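PDB 3LXQ: uncharacterized protein VP1736 from Vibrio parahaemolyticus, which is of unknown function but carries a sulfatase-family domain of the alkaline phosphatase superfamily, built around a mixed beta sheet flanked by helices. Local coordinates for residues P111-D114 and E115-E119; V275-S278 and D279-G283. One frame throughout, in Å; residues are numbered along the deposited sequence.

Contact 1. Residues P111-D114 and E115-E119; sequences PNLD and ELMQE
P111 opens the helix 111-118 by giving its carbonyl O to the amide of E115, with P111 O and E115 N 3.2 Å apart. One residue on, the carbonyl of N112 takes the amide of L116 in a straighter bond. The same oxygen lies against the L116 side chain: with CG beside the backbone N (chi1 -67°), L116 folds back toward the preceding turn, and its CD1 comes to 3.3 Å from N112 O. L113 O receives the amide of M117 at 2.8 Å from M117 N, the shortest of the three i to i+4 bonds, although bent to 136° at the hydrogen. M117, a selenomethionine, also lays its CG 4.2 Å from L113 CG, an apolar contact one turn apart at the base of the two side chains. L113, L116 and M117 make up the buried face of an amphipathic helix in the sulfatase-type alpha/beta domain: L113 and L116 touch helix 271-289, while L116 and M117 touch strand 322-328. D114 ends the regular pattern. Its carbonyl O draws only weak bonds, one from the M117 amide and one from the side-chain amide of Q118, whose NE2 stands 3.2 Å from D114 O at an N-H...O angle of 134°. Q118 reaches it through a chain bent at chi2, which curls the amide back over the preceding turn. The D114 carboxylate turns to the N-terminal side instead, where OD1 accepts hydrogen bonds from S103 N and T110 OG1.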
loop_
_atom_site.group_PDB
_atom_site.type_symbol
_atom_site.label_atom_id
_atom_site.label_comp_id
_atom_site.label_asym_id
_atom_site.label_seq_id
_atom_site.Cartn_x
_atom_site.Cartn_y
_atom_site.Cartn_z
ATOM N N PRO A 111 18.873 7.908 -4.155
ATOM C CA PRO A 111 19.450 8.964 -3.307
ATOM C C PRO A 111 18.477 10.074 -2.881
ATOM O O PRO A 111 18.596 10.573 -1.762
ATOM C CB PRO A 111 20.593 9.532 -4.157
ATOM C CG PRO A 111 20.283 9.144 -5.550
ATOM C CD PRO A 111 19.536 7.847 -5.472
ATOM N N ASN A 112 17.543 10.466 -3.749
ATOM C CA ASN A 112 16.526 11.448 -3.362
ATOM C C ASN A 112 15.617 10.923 -2.261
ATOM O O ASN A 112 15.358 11.630 -1.292
ATOM C CB ASN A 112 15.683 11.902 -4.554
ATOM C CG ASN A 112 16.470 12.760 -5.541
ATOM O OD1 ASN A 112 17.062 13.779 -5.174
ATOM N ND2 ASN A 112 16.473 12.348 -6.802
ATOM N N LEU A 113 15.135 9.685 -2.407
ATOM C CA LEU A 113 14.267 9.078 -1.386
ATOM C C LEU A 113 15.011 8.867 -0.071
ATOM O O LEU A 113 14.471 9.163 0.988
ATOM C CB LEU A 113 13.635 7.764 -1.868
ATOM C CG LEU A 113 12.634 7.062 -0.931
ATOM C CD1 LEU A 113 11.384 7.915 -0.704
ATOM C CD2 LEU A 113 12.261 5.671 -1.446
ATOM N N ASP A 114 16.251 8.381 -0.154
ATOM C CA ASP A 114 17.104 8.156 1.017
ATOM C C ASP A 114 17.201 9.395 1.898
ATOM O O ASP A 114 17.141 9.304 3.127
ATOM C CB ASP A 114 18.518 7.768 0.578
ATOM C CG ASP A 114 18.615 6.345 0.079
ATOM O OD1 ASP A 114 17.577 5.639 -0.016
ATOM O OD2 ASP A 114 19.754 5.927 -0.212
ATOM N N GLU A 115 17.381 10.543 1.246
ATOM C CA GLU A 115 17.497 11.832 1.909
ATOM C C GLU A 115 16.175 12.213 2.564
ATOM O O GLU A 115 16.153 12.624 3.721
ATOM C CB GLU A 115 17.915 12.899 0.895
ATOM C CG GLU A 115 18.348 14.212 1.513
ATOM C CD GLU A 115 19.703 14.114 2.188
ATOM O OE1 GLU A 115 19.862 13.275 3.105
ATOM O OE2 GLU A 115 20.609 14.889 1.805
ATOM N N LEU A 116 15.081 12.061 1.815
ATOM C CA LEU A 116 13.731 12.336 2.312
ATOM C C LEU A 116 13.316 11.415 3.473
ATOM O O LEU A 116 12.465 11.773 4.301
ATOM C CB LEU A 116 12.725 12.215 1.170
ATOM C CG LEU A 116 12.813 13.262 0.059
ATOM C CD1 LEU A 116 12.227 12.719 -1.232
ATOM C CD2 LEU A 116 12.116 14.555 0.481
HETATM N N MSE A 117 13.925 10.231 3.515
HETATM C CA MSE A 117 13.689 9.240 4.569
HETATM C C MSE A 117 14.095 9.768 5.933
HETATM O O MSE A 117 13.405 9.530 6.919
HETATM C CB MSE A 117 14.463 7.954 4.284
HETATM C CG MSE A 117 13.963 7.160 3.094
HETATM SE SE MSE A 117 12.772 5.708 3.594
HETATM C CE MSE A 117 11.265 6.691 4.222
ATOM N N GLN A 118 15.226 10.471 5.975
ATOM C CA GLN A 118 15.721 11.074 7.200
ATOM C C GLN A 118 14.773 12.178 7.659
ATOM O O GLN A 118 14.694 12.486 8.849
ATOM C CB GLN A 118 17.134 11.654 7.005
ATOM C CG GLN A 118 18.159 10.743 6.300
ATOM C CD GLN A 118 18.164 9.297 6.800
ATOM O OE1 GLN A 118 17.968 9.026 7.990
ATOM N NE2 GLN A 118 18.396 8.359 5.880
ATOM N N GLU A 119 14.045 12.759 6.709
ATOM C CA GLU A 119 13.178 13.897 6.991
ATOM C C GLU A 119 11.795 13.512 7.515
ATOM O O GLU A 119 10.991 14.392 7.816
ATOM C CB GLU A 119 13.067 14.802 5.755
ATOM C CG GLU A 119 14.372 15.525 5.414
ATOM C CD GLU A 119 14.381 16.147 4.029
ATOM O OE1 GLU A 119 15.439 16.098 3.368
ATOM O OE2 GLU A 119 13.339 16.689 3.604
#

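Contact 2. Residues V275-S278 and D279-G283; sequences VKYS and DYALG
D279 N donates to V275 O at 2.8 Å, and the next three amides repeat the i to i+4 pattern: Y280 to K276, A281 to Y277 and L282 to S278, as expected of an unbroken alpha helix. The oxygen of Y277 has a further neighbour, since it lies near the plane of the Y280 ring at its edge, 3.7 Å from Y280 CD2. The two tyrosine rings cross obliquely, planes at 39° and centroids 5.9 Å apart, with Y277 CE1 3.9 Å from Y280 CD2. Y277 has CG anti to the backbone N (chi1 170°), which swings its ring forward along the helix; A281 CB then sits over one face, 4.2 Å from Y277 CE2. Both phenol oxygens are tied outside the segments, Y277 OH to S219 OG and E221 N, Y280 OH to E221 OE1. S278 and L282 also touch strand 87-93, while A281 and L282 meet Y224 of helix 220-234. Helix 271-289 thus packs on the central beta sheet beside another helix, the layered alpha/beta build of the sulfatase and alkaline phosphatase superfamily.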
loop_
_atom_site.group_PDB
_atom_site.type_symbol
_atom_site.label_atom_id
_atom_site.label_comp_id
_atom_site.label_asym_id
_atom_site.label_seq_id
_atom_site.Cartn_x
_atom_site.Cartn_y
_atom_site.Cartn_z
ATOM N N VAL A 275 14.313 2.736 -12.061
ATOM C CA VAL A 275 14.141 3.041 -10.634
ATOM C C VAL A 275 14.876 4.345 -10.290
ATOM O O VAL A 275 14.287 5.261 -9.709
ATOM C CB VAL A 275 14.606 1.874 -9.717
ATOM C CG1 VAL A 275 14.698 2.318 -8.248
ATOM C CG2 VAL A 275 13.673 0.662 -9.855
ATOM N N LYS A 276 16.148 4.433 -10.677
ATOM C CA LYS A 276 16.931 5.636 -10.406
ATOM C C LYS A 276 16.329 6.870 -11.080
ATOM O O LYS A 276 16.318 7.946 -10.480
ATOM C CB LYS A 276 18.403 5.461 -10.794
ATOM C CG LYS A 276 19.306 6.583 -10.269
ATOM C CD LYS A 276 20.780 6.233 -10.359
ATOM C CE LYS A 276 21.611 7.232 -9.561
ATOM N NZ LYS A 276 23.066 7.146 -9.875
ATOM N N TYR A 277 15.818 6.711 -12.308
ATOM C CA TYR A 277 15.045 7.780 -12.943
ATOM C C TYR A 277 13.835 8.177 -12.091
ATOM O O TYR A 277 13.635 9.362 -11.814
ATOM C CB TYR A 277 14.589 7.454 -14.384
ATOM C CG TYR A 277 13.594 8.492 -14.856
ATOM C CD1 TYR A 277 14.023 9.751 -15.263
ATOM C CD2 TYR A 277 12.221 8.255 -14.792
ATOM C CE1 TYR A 277 13.117 10.728 -15.640
ATOM C CE2 TYR A 277 11.302 9.227 -15.169
ATOM C CZ TYR A 277 11.760 10.463 -15.590
ATOM O OH TYR A 277 10.863 11.432 -15.978
ATOM N N SER A 278 13.035 7.187 -11.689
ATOM C CA SER A 278 11.855 7.434 -10.854
ATOM C C SER A 278 12.198 8.150 -9.546
ATOM O O SER A 278 11.444 9.016 -9.100
ATOM C CB SER A 278 11.110 6.140 -10.557
ATOM O OG SER A 278 9.920 6.412 -9.831
ATOM N N ASP A 279 13.332 7.788 -8.947
ATOM C CA ASP A 279 13.864 8.506 -7.782
ATOM C C ASP A 279 14.152 9.979 -8.078
ATOM O O ASP A 279 13.760 10.863 -7.297
ATOM C CB ASP A 279 15.151 7.867 -7.263
ATOM C CG ASP A 279 15.707 8.599 -6.051
ATOM O OD1 ASP A 279 15.133 8.423 -4.949
ATOM O OD2 ASP A 279 16.697 9.352 -6.190
ATOM N N TYR A 280 14.862 10.237 -9.181
ATOM C CA TYR A 280 15.122 11.605 -9.610
ATOM C C TYR A 280 13.798 12.328 -9.810
ATOM O O TYR A 280 13.658 13.487 -9.442
ATOM C CB TYR A 280 15.952 11.642 -10.909
ATOM C CG TYR A 280 15.658 12.852 -11.771
ATOM C CD1 TYR A 280 16.388 14.038 -11.626
ATOM C CD2 TYR A 280 14.629 12.821 -12.716
ATOM C CE1 TYR A 280 16.102 15.159 -12.413
ATOM C CE2 TYR A 280 14.337 13.930 -13.499
ATOM C CZ TYR A 280 15.072 15.089 -13.345
ATOM O OH TYR A 280 14.767 16.173 -14.132
ATOM N N ALA A 281 12.836 11.629 -10.402
ATOM C CA ALA A 281 11.537 12.200 -10.704
ATOM C C ALA A 281 10.774 12.552 -9.429
ATOM O O ALA A 281 10.101 13.587 -9.383
ATOM C CB ALA A 281 10.731 11.248 -11.581
ATOM N N LEU A 282 10.896 11.705 -8.397
ATOM C CA LEU A 282 10.262 11.949 -7.096
ATOM C C LEU A 282 10.872 13.167 -6.413
ATOM O O LEU A 282 10.145 13.990 -5.842
ATOM C CB LEU A 282 10.362 10.718 -6.183
ATOM C CG LEU A 282 9.774 10.798 -4.768
ATOM C CD1 LEU A 282 8.276 11.085 -4.786
ATOM C CD2 LEU A 282 10.064 9.527 -3.989
ATOM N N GLY A 283 12.203 13.266 -6.494
ATOM C CA GLY A 283 12.972 14.387 -5.931
ATOM C C GLY A 283 12.524 15.719 -6.501
ATOM O O GLY A 283 12.393 16.701 -5.763
#

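Both contacts are successive turns of single helices within the sulfatase-type domain, and their centres lie about 12 Å apart. The D279 carboxylate of contact 2 joins them: OD2 lies 2.8 Å from N112 N and OD1 2.8 Å from L113 N, two probable hydrogen bonds at the first turn of helix 111-118, where a negative charge would suit the helix dipole. Contact 1 is partly buried, with P111, E115 and Q118 exposed, and its bonding weakens toward the helix's C-terminal end. Contact 2 lies mid-helix and is mostly buried, with four regular backbone bonds and aromatic packing. L113 against L282 adds an apolar touch between the helices.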